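Local coordinates for nitrite oxidoreductase subunit A (Kuenenia stuttgartiensis, PDB 7B04), which carries a molybdenum atom, two MD1 ligands and an iron/sulfur cluster, as a NarG-like member of the molybdopterin oxidoreductase family, at residues F242-A247 / K606-D611; E483-H488 / E842-H847; I957-Q962 / L1003-N1008. All blocks are in the same frame, centred on the assembly; numbering follows the deposited sequence.

Overall arrangement
The three contacts lie far apart in one large chain and share no helix or strand. Contacts 1 and 2 have centres about 43 Å apart and interlock along the sequence, since their segments alternate: helix 238-254, helix 481-488, the loop with 606-611 and the loop with 842-847 follow one another. Each ties a helix to an irregular segment more than 350 residues away. Contact 3 comes later and is more local, holding together neighbouring parallel strands 956-959 and 1001-1007 of a six-stranded mixed sheet, with the His958 side chain about 10 Å from a bound MD1. Its centre is about 40 Å from that of contact 2 and about 48 Å from that of contact 1, which lies on the opposite side of the chain's centre.

Contact 1 of 3, residues F242-A247 / K606-D611; sequences FNNCLA and KGRALD
Asn244, on helix 238-254, and Arg608, in the loop before helix 615-618, make the one hydrogen bond between 242-247 and 606-611. The backbone N of Arg608 donates to Asn244 OD1 over 3.1 Å. An N-H...O angle of 151° makes it moderately straight, but the donor stands 55° above the carbonyl plane of the side-chain amide. Asn244 reaches the loop because its CG lies opposite the backbone N (chi1 -168°), which carries the amide off the helix toward the backbone of 606-611. Its ND2 comes to 3.8 Å from Lys606 O, a polar approach too long to count as a bond.

Van der Waals contacts flank this bond. Ala609 points its CB at the helix, 4.0 Å from Asn244 N and 4.1 Å from Asn243 CB. On the other flank Ala247 CB lies 4.3 Å from Arg608 CD, and Arg608 CB passes 3.6 Å from Asn244 OD1, where the first carbons of the arginine chain cross the amide at a slant.

The polar ends find partners elsewhere. Arg608 forms a salt bridge with Asp588 and Lys606 with Asp259, while Lys606 NZ sits 3.5 Å above the guanidinium plane of Arg608, toward its rim. Asn243 ND2 turns to Gly224 O and Asn266.

With just 221 Å² buried and one hydrogen bond across it, the chemistry implies a small, directional attachment: one helix amide fixes the backbone at Arg608, alanine methyls fill in beside it, and the nearby aspartates probably offset the adjoining positive charges.

Contact 2 of 3, residues E483-H488 / E842-H847; sequences EMYKIH and ENFIVH
Phe844 packs against both Tyr485 and His488 of helix 481-488 and presents a different part of itself to each. Toward Tyr485 it turns its ring edge: the ring centroids are 5.5 Å apart and the planes stand at 76°, a T-shaped pair in which Phe844 CD1 lies above the tyrosine face near its rim. Toward His488 the two planes are closer to parallel, at 28°, but slid apart so that the rings scarcely overlap. It is Phe844 CB that sits over the imidazole, 4.0 Å from its centroid, in a CH-pi contact. Met484 borders the far edge of the phenyl ring, with CB 3.8 Å from Phe844 CZ and the sulfur beside the ring edge as a Met-aromatic contact.

His488 projects toward the loop with CG anti to its backbone N (chi1 -175°). Its NE2 donates to Ile845 O over 3.1 Å; the acceptor lies in the imidazole plane, although the donor stands above the plane of the carbonyl. Val846 CG2 meets the same ring at its edge, 3.8 Å from CE1.

Beyond this aromatic cluster, Tyr831 meets Phe844 edge-to-face. Ile845 packs on helices 355-368 and 535-541; the loop thus bridges these and helix 481-488, just ahead of strand 847-848.

Contact 3 of 3, residues I957-Q962 / L1003-N1008; sequences IHIHPQ and LRAKYN
Lys1006 runs alongside His958, both side chains on one face of the sheet. From its CB, 3.6 Å from Ile957 O, the chain leaves with CG anti to the backbone N (chi1 171°) and stays extended. CD then lies over the imidazole of His958, 3.8 Å from the ring centroid and 28° off its normal, a CH-pi contact. CE follows at 3.5 Å from His958 CE1, and NZ passes close by the same CE1 and hydrogen-bonds Glu146 O of the nitrite oxidoreductase subunit B chain.

Asn1008 approaches the same imidazole near its edge: its ND2 donates to His958 ND1 over 3.1 Å at 156°, somewhat tilted from the ring plane. That ND2 also bonds Asp147 O of subunit B, which probably helps to fix the histidine's rotation. The other face carries Ile957, Ile959, Ala1005 and Tyr1007, with Pro961 CA centred over the tyrosine ring, 4.0 Å from its centroid.

Ile957 N to Arg1004 O at 2.9 Å and Lys1006 N to Ile957 O at 2.8 Å establish parallel pairing, bonding Ile957 to the residues on either side of Ala1005. In the mixed sheet, strand 956-959 lies between strands 1001-1007 and 1015-1018, strand 974-978 borders 1001-1007 beyond, and helix 961-966 packs on Tyr1007.

Contact 1 of 3, residues F242-A247 / K606-D611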
ATOM      1  N   PHE B 242      21.489   9.791 -23.743  1.00 32.62           N
ATOM      2  CA  PHE B 242      22.756  10.298 -23.227  1.00 36.64           C
ATOM      3  C   PHE B 242      23.885   9.303 -23.467  1.00 33.02           C
ATOM      4  O   PHE B 242      24.984   9.688 -23.884  1.00 27.24           O
ATOM      5  CB  PHE B 242      22.627  10.615 -21.738  1.00 37.44           C
ATOM      6  CG  PHE B 242      23.866  11.209 -21.134  1.00 36.17           C
ATOM      7  CD1 PHE B 242      24.179  12.543 -21.330  1.00 31.20           C
ATOM      8  CD2 PHE B 242      24.720  10.430 -20.369  1.00 32.51           C
ATOM      9  CE1 PHE B 242      25.321  13.091 -20.775  1.00 29.70           C
ATOM     10  CE2 PHE B 242      25.862  10.971 -19.813  1.00 33.60           C
ATOM     11  CZ  PHE B 242      26.164  12.304 -20.016  1.00 29.53           C
ATOM     12  N   ASN B 243      23.586   8.050 -23.201  1.00 31.04           N
ATOM     13  CA  ASN B 243      24.552   6.955 -23.386  1.00 36.67           C
ATOM     14  C   ASN B 243      24.948   6.931 -24.854  1.00 36.78           C
ATOM     15  O   ASN B 243      26.097   6.723 -25.166  1.00 37.27           O
ATOM     16  CB  ASN B 243      23.851   5.648 -23.071  1.00 30.00           C
ATOM     17  CG  ASN B 243      23.699   5.456 -21.595  1.00 30.00           C
ATOM     18  OD1 ASN B 243      24.413   6.064 -20.837  1.00 30.00           O
ATOM     19  ND2 ASN B 243      22.796   4.602 -21.187  1.00 30.00           N
ATOM     20  N   ASN B 244      23.983   7.130 -25.726  1.00 36.39           N
ATOM     21  CA  ASN B 244      24.281   7.124 -27.172  1.00 38.68           C
ATOM     22  C   ASN B 244      25.222   8.274 -27.510  1.00 40.09           C
ATOM     23  O   ASN B 244      26.140   8.066 -28.256  1.00 39.44           O
ATOM     24  CB  ASN B 244      22.988   7.202 -27.966  1.00 30.00           C
ATOM     25  CG  ASN B 244      23.230   6.919 -29.417  1.00 30.00           C
ATOM     26  OD1 ASN B 244      24.316   6.532 -29.785  1.00 30.00           O
ATOM     27  ND2 ASN B 244      22.240   7.147 -30.241  1.00 30.00           N
ATOM     28  N   CYS B 245      24.988   9.434 -26.920  1.00 35.43           N
ATOM     29  CA  CYS B 245      25.742  10.679 -27.167  1.00 31.75           C
ATOM     30  C   CYS B 245      27.198  10.511 -26.778  1.00 30.53           C
ATOM     31  O   CYS B 245      28.004  11.230 -27.256  1.00 34.22           O
ATOM     32  CB  CYS B 245      25.185  11.771 -26.279  1.00 30.30           C
ATOM     33  SG  CYS B 245      23.833  12.694 -27.026  1.00 43.18           S
ATOM     34  N   LEU B 246      27.477   9.668 -25.820  1.00 35.78           N
ATOM     35  CA  LEU B 246      28.852   9.486 -25.371  1.00 39.81           C
ATOM     36  C   LEU B 246      29.769   8.960 -26.465  1.00 38.40           C
ATOM     37  O   LEU B 246      30.987   8.921 -26.258  1.00 34.50           O
ATOM     38  CB  LEU B 246      28.892   8.548 -24.167  1.00 32.49           C
ATOM     39  CG  LEU B 246      28.289   9.138 -22.894  1.00 26.42           C
ATOM     40  CD1 LEU B 246      28.267   8.092 -21.812  1.00 36.85           C
ATOM     41  CD2 LEU B 246      29.070  10.361 -22.442  1.00 20.68           C
ATOM     42  N   ALA B 247      29.218   8.542 -27.608  1.00 36.73           N
ATOM     43  CA  ALA B 247      30.061   8.197 -28.745  1.00 30.36           C
ATOM     44  C   ALA B 247      30.936   9.372 -29.163  1.00 35.66           C
ATOM     45  O   ALA B 247      32.067   9.169 -29.619  1.00 40.30           O
ATOM     46  CB  ALA B 247      29.199   7.725 -29.916  1.00 32.15           C
ATOM     47  N   LYS B 606      20.406   5.313 -35.843  1.00 43.69           N
ATOM     48  CA  LYS B 606      21.583   4.479 -35.615  1.00 45.57           C
ATOM     49  C   LYS B 606      22.005   4.650 -34.163  1.00 49.00           C
ATOM     50  O   LYS B 606      22.520   5.710 -33.791  1.00 42.20           O
ATOM     51  CB  LYS B 606      22.715   4.846 -36.563  1.00 38.43           C
ATOM     52  CG  LYS B 606      24.019   4.130 -36.248  1.00 43.47           C
ATOM     53  CD  LYS B 606      25.094   4.460 -37.266  1.00 44.14           C
ATOM     54  CE  LYS B 606      26.443   3.906 -36.838  1.00 48.02           C
ATOM     55  NZ  LYS B 606      27.487   4.133 -37.874  1.00 56.55           N
ATOM     56  N   GLY B 607      21.783   3.620 -33.352  1.00 49.86           N
ATOM     57  CA  GLY B 607      22.197   3.651 -31.964  1.00 52.21           C
ATOM     58  C   GLY B 607      23.582   3.046 -31.813  1.00 44.63           C
ATOM     59  O   GLY B 607      23.914   2.046 -32.445  1.00 43.49           O
ATOM     60  N   ARG B 608      24.394   3.681 -30.968  1.00 41.98           N
ATOM     61  CA  ARG B 608      25.758   3.239 -30.706  1.00 40.46           C
ATOM     62  C   ARG B 608      25.975   2.956 -29.228  1.00 43.41           C
ATOM     63  O   ARG B 608      27.113   2.972 -28.746  1.00 44.18           O
ATOM     64  CB  ARG B 608      26.752   4.271 -31.235  1.00 38.58           C
ATOM     65  CG  ARG B 608      26.219   4.904 -32.498  1.00 41.62           C
ATOM     66  CD  ARG B 608      27.189   5.781 -33.231  1.00 37.52           C
ATOM     67  NE  ARG B 608      26.584   6.176 -34.498  1.00 43.50           N
ATOM     68  CZ  ARG B 608      27.093   7.076 -35.327  1.00 42.84           C
ATOM     69  NH1 ARG B 608      28.229   7.681 -35.026  1.00 42.04           N
ATOM     70  NH2 ARG B 608      26.464   7.370 -36.456  1.00 50.05           N
ATOM     71  N   ALA B 609      24.892   2.694 -28.507  1.00 41.78           N
ATOM     72  CA  ALA B 609      24.929   2.307 -27.107  1.00 38.91           C
ATOM     73  C   ALA B 609      24.583   0.827 -27.044  1.00 37.14           C
ATOM     74  O   ALA B 609      23.487   0.426 -27.451  1.00 46.12           O
ATOM     75  CB  ALA B 609      23.945   3.137 -26.283  1.00 40.01           C
ATOM     76  N   LEU B 610      25.507   0.025 -26.529  1.00 38.12           N
ATOM     77  CA  LEU B 610      25.334  -1.421 -26.479  1.00 35.03           C
ATOM     78  C   LEU B 610      24.605  -1.795 -25.196  1.00 34.34           C
ATOM     79  O   LEU B 610      25.107  -1.544 -24.096  1.00 37.78           O
ATOM     80  CB  LEU B 610      26.686  -2.126 -26.565  1.00 32.70           C
ATOM     81  CG  LEU B 610      26.659  -3.654 -26.574  1.00 34.72           C
ATOM     82  CD1 LEU B 610      25.881  -4.170 -27.775  1.00 35.15           C
ATOM     83  CD2 LEU B 610      28.078  -4.197 -26.575  1.00 34.83           C
ATOM     84  N   ASP B 611      23.427  -2.392 -25.336  1.00 34.19           N
ATOM     85  CA  ASP B 611      22.632  -2.738 -24.168  1.00 31.83           C
ATOM     86  C   ASP B 611      23.364  -3.757 -23.301  1.00 30.91           C
ATOM     87  O   ASP B 611      24.134  -4.590 -23.788  1.00 30.14           O
ATOM     88  CB  ASP B 611      21.274  -3.289 -24.596  1.00 38.98           C
ATOM     89  CG  ASP B 611      20.428  -2.257 -25.314  1.00 40.63           C
ATOM     90  OD1 ASP B 611      20.614  -1.050 -25.059  1.00 36.58           O
ATOM     91  OD2 ASP B 611      19.577  -2.654 -26.136  1.00 58.28           O
TER

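Contact 2 of 3, residues E483-H488 / E842-H847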
ATOM      1  N   GLU B 483       3.623 -37.864 -28.019  1.00 58.83           N
ATOM      2  CA  GLU B 483       4.100 -39.182 -27.614  1.00 63.76           C
ATOM      3  C   GLU B 483       5.282 -39.063 -26.661  1.00 58.06           C
ATOM      4  O   GLU B 483       5.334 -39.758 -25.642  1.00 60.02           O
ATOM      5  CB  GLU B 483       4.468 -40.024 -28.836  1.00 58.69           C
ATOM      6  CG  GLU B 483       3.272 -40.676 -29.522  1.00 58.03           C
ATOM      7  CD  GLU B 483       2.632 -41.772 -28.688  1.00 63.74           C
ATOM      8  OE1 GLU B 483       3.354 -42.444 -27.922  1.00 68.82           O
ATOM      9  OE2 GLU B 483       1.400 -41.958 -28.797  1.00 62.57           O
ATOM     10  N   MET B 484       6.231 -38.214 -27.035  1.00 51.68           N
ATOM     11  CA  MET B 484       7.408 -37.985 -26.174  1.00 55.43           C
ATOM     12  C   MET B 484       6.885 -37.394 -24.867  1.00 61.19           C
ATOM     13  O   MET B 484       7.356 -37.795 -23.809  1.00 62.96           O
ATOM     14  CB  MET B 484       8.410 -37.041 -26.833  1.00 49.05           C
ATOM     15  CG  MET B 484       9.090 -37.629 -28.046  1.00 52.53           C
ATOM     16  SD  MET B 484      10.685 -36.899 -28.433  1.00 58.38           S
ATOM     17  CE  MET B 484      11.796 -38.214 -27.968  1.00 40.61           C
ATOM     18  N   TYR B 485       5.894 -36.512 -24.921  1.00 51.56           N
ATOM     19  CA  TYR B 485       5.376 -35.983 -23.635  1.00 57.54           C
ATOM     20  C   TYR B 485       4.725 -37.103 -22.818  1.00 60.22           C
ATOM     21  O   TYR B 485       4.872 -37.116 -21.600  1.00 61.29           O
ATOM     22  CB  TYR B 485       4.548 -34.713 -23.820  1.00 55.01           C
ATOM     23  CG  TYR B 485       5.302 -33.454 -23.483  1.00 54.17           C
ATOM     24  CD1 TYR B 485       5.448 -33.023 -22.180  1.00 51.24           C
ATOM     25  CD2 TYR B 485       5.905 -32.714 -24.470  1.00 55.04           C
ATOM     26  CE1 TYR B 485       6.153 -31.877 -21.870  1.00 50.69           C
ATOM     27  CE2 TYR B 485       6.620 -31.571 -24.176  1.00 57.39           C
ATOM     28  CZ  TYR B 485       6.747 -31.150 -22.874  1.00 54.58           C
ATOM     29  OH  TYR B 485       7.459 -30.021 -22.626  1.00 50.93           O
ATOM     30  N   LYS B 486       4.037 -38.025 -23.488  1.00 60.97           N
ATOM     31  CA  LYS B 486       3.350 -39.170 -22.845  1.00 59.25           C
ATOM     32  C   LYS B 486       4.384 -39.990 -22.077  1.00 56.90           C
ATOM     33  O   LYS B 486       4.052 -40.494 -21.027  1.00 53.42           O
ATOM     34  CB  LYS B 486       2.770 -40.048 -23.951  1.00 58.40           C
ATOM     35  CG  LYS B 486       1.259 -40.045 -24.092  1.00 61.56           C
ATOM     36  CD  LYS B 486       0.828 -40.742 -25.351  1.00 60.92           C
ATOM     37  CE  LYS B 486      -0.567 -40.383 -25.801  1.00 57.62           C
ATOM     38  NZ  LYS B 486      -0.595 -40.069 -27.244  1.00 62.03           N
ATOM     39  N   ILE B 487       5.573 -40.167 -22.633  1.00 53.13           N
ATOM     40  CA  ILE B 487       6.629 -40.871 -21.926  1.00 58.16           C
ATOM     41  C   ILE B 487       7.306 -39.954 -20.921  1.00 57.76           C
ATOM     42  O   ILE B 487       7.833 -40.423 -19.907  1.00 49.86           O
ATOM     43  CB  ILE B 487       7.612 -41.506 -22.927  1.00 60.72           C
ATOM     44  CG1 ILE B 487       6.833 -41.947 -24.168  1.00 61.82           C
ATOM     45  CG2 ILE B 487       8.250 -42.728 -22.309  1.00 58.23           C
ATOM     46  CD1 ILE B 487       7.623 -42.741 -25.182  1.00 65.72           C
ATOM     47  N   HIS B 488       7.336 -38.646 -21.180  1.00 60.99           N
ATOM     48  CA  HIS B 488       7.935 -37.739 -20.201  1.00 55.54           C
ATOM     49  C   HIS B 488       7.089 -37.672 -18.935  1.00 55.88           C
ATOM     50  O   HIS B 488       7.624 -37.593 -17.825  1.00 59.67           O
ATOM     51  CB  HIS B 488       8.103 -36.330 -20.775  1.00 50.82           C
ATOM     52  CG  HIS B 488       8.812 -35.383 -19.851  1.00 63.45           C
ATOM     53  ND1 HIS B 488       9.956 -35.730 -19.163  1.00 61.23           N
ATOM     54  CD2 HIS B 488       8.518 -34.115 -19.479  1.00 59.80           C
ATOM     55  CE1 HIS B 488      10.347 -34.706 -18.427  1.00 64.54           C
ATOM     56  NE2 HIS B 488       9.491 -33.715 -18.599  1.00 64.13           N
ATOM     57  N   GLU B 842      17.091 -29.366 -20.295  1.00 46.88           N
ATOM     58  CA  GLU B 842      15.809 -28.689 -20.172  1.00 52.16           C
ATOM     59  C   GLU B 842      15.108 -28.575 -21.522  1.00 52.54           C
ATOM     60  O   GLU B 842      14.301 -27.668 -21.732  1.00 41.78           O
ATOM     61  CB  GLU B 842      16.003 -27.310 -19.545  1.00 52.19           C
ATOM     62  CG  GLU B 842      15.711 -27.238 -18.053  1.00 56.00           C
ATOM     63  CD  GLU B 842      16.434 -26.085 -17.380  1.00 58.07           C
ATOM     64  OE1 GLU B 842      17.682 -26.063 -17.419  1.00 58.32           O
ATOM     65  OE2 GLU B 842      15.758 -25.190 -16.832  1.00 62.82           O
ATOM     66  N   ASN B 843      15.421 -29.480 -22.454  1.00 59.74           N
ATOM     67  CA  ASN B 843      14.689 -29.514 -23.717  1.00 56.74           C
ATOM     68  C   ASN B 843      13.207 -29.781 -23.485  1.00 55.91           C
ATOM     69  O   ASN B 843      12.349 -29.173 -24.136  1.00 60.96           O
ATOM     70  CB  ASN B 843      15.293 -30.565 -24.652  1.00 60.22           C
ATOM     71  CG  ASN B 843      15.401 -31.933 -24.007  1.00 58.86           C
ATOM     72  OD1 ASN B 843      14.960 -32.140 -22.877  1.00 66.33           O
ATOM     73  ND2 ASN B 843      15.990 -32.879 -24.729  1.00 53.54           N
ATOM     74  N   PHE B 844      12.891 -30.682 -22.563  1.00 58.46           N
ATOM     75  CA  PHE B 844      11.524 -30.905 -22.124  1.00 52.17           C
ATOM     76  C   PHE B 844      11.181 -29.959 -20.980  1.00 55.65           C
ATOM     77  O   PHE B 844      12.056 -29.462 -20.267  1.00 63.18           O
ATOM     78  CB  PHE B 844      11.327 -32.349 -21.663  1.00 54.65           C
ATOM     79  CG  PHE B 844      11.236 -33.341 -22.782  1.00 59.45           C
ATOM     80  CD1 PHE B 844      10.040 -33.540 -23.449  1.00 58.06           C
ATOM     81  CD2 PHE B 844      12.341 -34.083 -23.159  1.00 57.49           C
ATOM     82  CE1 PHE B 844       9.949 -34.456 -24.476  1.00 57.01           C
ATOM     83  CE2 PHE B 844      12.257 -35.001 -24.185  1.00 58.37           C
ATOM     84  CZ  PHE B 844      11.060 -35.188 -24.844  1.00 58.69           C
ATOM     85  N   ILE B 845       9.883 -29.717 -20.805  1.00 48.93           N
ATOM     86  CA  ILE B 845       9.401 -28.976 -19.644  1.00 52.20           C
ATOM     87  C   ILE B 845       9.461 -29.939 -18.461  1.00 47.81           C
ATOM     88  O   ILE B 845       8.585 -30.787 -18.284  1.00 46.59           O
ATOM     89  CB  ILE B 845       7.995 -28.414 -19.858  1.00 55.16           C
ATOM     90  CG1 ILE B 845       8.007 -27.393 -20.999  1.00 50.48           C
ATOM     91  CG2 ILE B 845       7.477 -27.770 -18.582  1.00 53.85           C
ATOM     92  CD1 ILE B 845       6.632 -26.971 -21.461  1.00 43.16           C
ATOM     93  N   VAL B 846      10.509 -29.815 -17.655  1.00 42.44           N
ATOM     94  CA  VAL B 846      10.777 -30.725 -16.551  1.00 51.84           C
ATOM     95  C   VAL B 846      10.805 -29.924 -15.258  1.00 53.45           C
ATOM     96  O   VAL B 846      11.076 -28.718 -15.257  1.00 50.18           O
ATOM     97  CB  VAL B 846      12.105 -31.488 -16.770  1.00 53.75           C
ATOM     98  CG1 VAL B 846      13.295 -30.539 -16.671  1.00 53.10           C
ATOM     99  CG2 VAL B 846      12.244 -32.655 -15.798  1.00 51.17           C
ATOM    100  N   HIS B 847      10.515 -30.598 -14.148  1.00 48.17           N
ATOM    101  CA  HIS B 847      10.648 -29.992 -12.832  1.00 49.54           C
ATOM    102  C   HIS B 847      12.083 -30.140 -12.346  1.00 51.50           C
ATOM    103  O   HIS B 847      12.670 -31.223 -12.439  1.00 55.44           O
ATOM    104  CB  HIS B 847       9.690 -30.627 -11.826  1.00 47.62           C
ATOM    105  CG  HIS B 847       9.877 -30.125 -10.428  1.00 49.96           C
ATOM    106  ND1 HIS B 847      10.768 -30.696  -9.545  1.00 55.80           N
ATOM    107  CD2 HIS B 847       9.303 -29.092  -9.769  1.00 52.80           C
ATOM    108  CE1 HIS B 847      10.726 -30.043  -8.398  1.00 50.86           C
ATOM    109  NE2 HIS B 847       9.845 -29.065  -8.507  1.00 61.81           N
TER

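Contact 3 of 3, residues I957-Q962 / L1003-N1008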
ATOM      1  N   ILE B 957       9.222  -9.325   9.928  1.00 34.51           N
ATOM      2  CA  ILE B 957       9.299 -10.619   9.259  1.00 31.71           C
ATOM      3  C   ILE B 957       8.161 -11.504   9.750  1.00 32.59           C
ATOM      4  O   ILE B 957       7.872 -11.558  10.951  1.00 33.68           O
ATOM      5  CB  ILE B 957      10.662 -11.315   9.483  1.00 28.59           C
ATOM      6  CG1 ILE B 957      10.700 -12.651   8.737  1.00 32.51           C
ATOM      7  CG2 ILE B 957      10.933 -11.538  10.964  1.00 30.65           C
ATOM      8  CD1 ILE B 957      12.054 -13.324   8.750  1.00 26.06           C
ATOM      9  N   HIS B 958       7.496 -12.177   8.814  1.00 36.13           N
ATOM     10  CA  HIS B 958       6.414 -13.092   9.143  1.00 36.93           C
ATOM     11  C   HIS B 958       6.978 -14.486   9.390  1.00 38.98           C
ATOM     12  O   HIS B 958       7.803 -14.974   8.612  1.00 40.87           O
ATOM     13  CB  HIS B 958       5.392 -13.144   8.007  1.00 39.78           C
ATOM     14  CG  HIS B 958       4.541 -11.917   7.893  1.00 35.53           C
ATOM     15  ND1 HIS B 958       3.194 -11.917   8.180  1.00 36.64           N
ATOM     16  CD2 HIS B 958       4.850 -10.649   7.533  1.00 33.92           C
ATOM     17  CE1 HIS B 958       2.706 -10.703   7.990  1.00 36.10           C
ATOM     18  NE2 HIS B 958       3.690  -9.916   7.598  1.00 31.02           N
ATOM     19  N   ILE B 959       6.537 -15.120  10.473  1.00 47.64           N
ATOM     20  CA  ILE B 959       6.982 -16.460  10.836  1.00 43.36           C
ATOM     21  C   ILE B 959       5.794 -17.212  11.425  1.00 41.69           C
ATOM     22  O   ILE B 959       4.963 -16.627  12.129  1.00 38.57           O
ATOM     23  CB  ILE B 959       8.188 -16.427  11.803  1.00 40.16           C
ATOM     24  CG1 ILE B 959       8.686 -17.847  12.092  1.00 40.48           C
ATOM     25  CG2 ILE B 959       7.844 -15.679  13.082  1.00 38.16           C
ATOM     26  CD1 ILE B 959      10.078 -17.900  12.682  1.00 47.26           C
ATOM     27  N   HIS B 960       5.713 -18.505  11.133  1.00 34.75           N
ATOM     28  CA  HIS B 960       4.671 -19.336  11.714  1.00 30.82           C
ATOM     29  C   HIS B 960       4.841 -19.418  13.231  1.00 43.79           C
ATOM     30  O   HIS B 960       5.971 -19.525  13.723  1.00 47.40           O
ATOM     31  CB  HIS B 960       4.707 -20.737  11.100  1.00 39.75           C
ATOM     32  CG  HIS B 960       3.558 -21.604  11.505  1.00 47.36           C
ATOM     33  ND1 HIS B 960       3.574 -22.377  12.646  1.00 51.54           N
ATOM     34  CD2 HIS B 960       2.354 -21.820  10.923  1.00 44.44           C
ATOM     35  CE1 HIS B 960       2.432 -23.033  12.748  1.00 54.44           C
ATOM     36  NE2 HIS B 960       1.674 -22.712  11.715  1.00 53.65           N
ATOM     37  N   PRO B 961       3.744 -19.354  13.997  1.00 48.75           N
ATOM     38  CA  PRO B 961       3.876 -19.356  15.469  1.00 45.28           C
ATOM     39  C   PRO B 961       4.643 -20.548  16.012  1.00 49.47           C
ATOM     40  O   PRO B 961       5.501 -20.381  16.890  1.00 48.60           O
ATOM     41  CB  PRO B 961       2.415 -19.346  15.943  1.00 42.32           C
ATOM     42  CG  PRO B 961       1.655 -18.742  14.813  1.00 41.09           C
ATOM     43  CD  PRO B 961       2.343 -19.211  13.567  1.00 45.37           C
ATOM     44  N   GLN B 962       4.354 -21.755  15.519  1.00 49.04           N
ATOM     45  CA  GLN B 962       5.075 -22.932  15.992  1.00 49.99           C
ATOM     46  C   GLN B 962       6.557 -22.829  15.661  1.00 42.71           C
ATOM     47  O   GLN B 962       7.410 -23.209  16.472  1.00 43.97           O
ATOM     48  CB  GLN B 962       4.474 -24.201  15.388  1.00 42.78           C
ATOM     49  CG  GLN B 962       5.068 -25.488  15.942  1.00 44.48           C
ATOM     50  CD  GLN B 962       4.866 -25.623  17.440  1.00 49.42           C
ATOM     51  OE1 GLN B 962       5.798 -25.430  18.223  1.00 45.65           O
ATOM     52  NE2 GLN B 962       3.647 -25.955  17.847  1.00 43.06           N
ATOM     53  N   LEU B1003      15.408  -7.673  12.606  1.00 31.95           N
ATOM     54  CA  LEU B1003      14.072  -7.105  12.562  1.00 35.53           C
ATOM     55  C   LEU B1003      13.154  -7.859  13.517  1.00 39.70           C
ATOM     56  O   LEU B1003      13.494  -8.923  14.046  1.00 37.94           O
ATOM     57  CB  LEU B1003      13.544  -7.110  11.128  1.00 28.46           C
ATOM     58  CG  LEU B1003      12.934  -8.397  10.581  1.00 38.56           C
ATOM     59  CD1 LEU B1003      12.408  -8.105   9.190  1.00 37.07           C
ATOM     60  CD2 LEU B1003      13.926  -9.555  10.559  1.00 45.27           C
ATOM     61  N   ARG B1004      11.965  -7.293  13.712  1.00 44.73           N
ATOM     62  CA  ARG B1004      10.946  -7.890  14.561  1.00 39.90           C
ATOM     63  C   ARG B1004      10.239  -9.042  13.862  1.00 34.95           C
ATOM     64  O   ARG B1004      10.056  -9.040  12.642  1.00 38.44           O
ATOM     65  CB  ARG B1004       9.906  -6.847  14.969  1.00 35.74           C
ATOM     66  CG  ARG B1004      10.325  -5.940  16.109  1.00 38.59           C
ATOM     67  CD  ARG B1004       9.140  -5.106  16.552  1.00 37.20           C
ATOM     68  NE  ARG B1004       9.452  -4.120  17.585  1.00 39.67           N
ATOM     69  CZ  ARG B1004       9.364  -4.342  18.892  1.00 41.42           C
ATOM     70  NH1 ARG B1004       8.991  -5.531  19.346  1.00 41.85           N
ATOM     71  NH2 ARG B1004       9.656  -3.372  19.750  1.00 40.97           N
ATOM     72  N   ALA B1005       9.814 -10.016  14.662  1.00 34.30           N
ATOM     73  CA  ALA B1005       9.083 -11.179  14.190  1.00 38.22           C
ATOM     74  C   ALA B1005       7.593 -10.989  14.437  1.00 37.71           C
ATOM     75  O   ALA B1005       7.182 -10.382  15.429  1.00 37.61           O
ATOM     76  CB  ALA B1005       9.568 -12.450  14.890  1.00 39.88           C
ATOM     77  N   LYS B1006       6.783 -11.513  13.520  1.00 38.49           N
ATOM     78  CA  LYS B1006       5.333 -11.390  13.594  1.00 31.62           C
ATOM     79  C   LYS B1006       4.712 -12.762  13.402  1.00 29.79           C
ATOM     80  O   LYS B1006       4.973 -13.427  12.394  1.00 34.41           O
ATOM     81  CB  LYS B1006       4.807 -10.417  12.535  1.00 31.04           C
ATOM     82  CG  LYS B1006       3.291 -10.398  12.421  1.00 33.70           C
ATOM     83  CD  LYS B1006       2.814  -9.553  11.250  1.00 27.02           C
ATOM     84  CE  LYS B1006       1.309  -9.691  11.058  1.00 35.25           C
ATOM     85  NZ  LYS B1006       0.807  -8.922   9.886  1.00 35.68           N
ATOM     86  N   TYR B1007       3.892 -13.183  14.363  1.00 30.17           N
ATOM     87  CA  TYR B1007       3.172 -14.441  14.229  1.00 32.68           C
ATOM     88  C   TYR B1007       2.120 -14.310  13.138  1.00 38.26           C
ATOM     89  O   TYR B1007       1.248 -13.438  13.209  1.00 42.28           O
ATOM     90  CB  TYR B1007       2.510 -14.835  15.548  1.00 38.95           C
ATOM     91  CG  TYR B1007       3.444 -15.427  16.576  1.00 42.45           C
ATOM     92  CD1 TYR B1007       4.802 -15.553  16.322  1.00 42.67           C
ATOM     93  CD2 TYR B1007       2.963 -15.867  17.802  1.00 46.95           C
ATOM     94  CE1 TYR B1007       5.654 -16.090  17.264  1.00 43.57           C
ATOM     95  CE2 TYR B1007       3.810 -16.408  18.750  1.00 47.27           C
ATOM     96  CZ  TYR B1007       5.155 -16.518  18.475  1.00 46.88           C
ATOM     97  OH  TYR B1007       6.003 -17.058  19.413  1.00 50.99           O
ATOM     98  N   ASN B1008       2.204 -15.173  12.128  1.00 38.36           N
ATOM     99  CA  ASN B1008       1.176 -15.270  11.096  1.00 38.83           C
ATOM    100  C   ASN B1008       1.029 -16.743  10.740  1.00 46.80           C
ATOM    101  O   ASN B1008       1.835 -17.286   9.968  1.00 48.49           O
ATOM    102  CB  ASN B1008       1.525 -14.435   9.867  1.00 35.09           C
ATOM    103  CG  ASN B1008       0.349 -14.266   8.922  1.00 38.86           C
ATOM    104  OD1 ASN B1008      -0.735 -14.802   9.156  1.00 38.95           O
ATOM    105  ND2 ASN B1008       0.558 -13.516   7.846  1.00 43.57           N
TER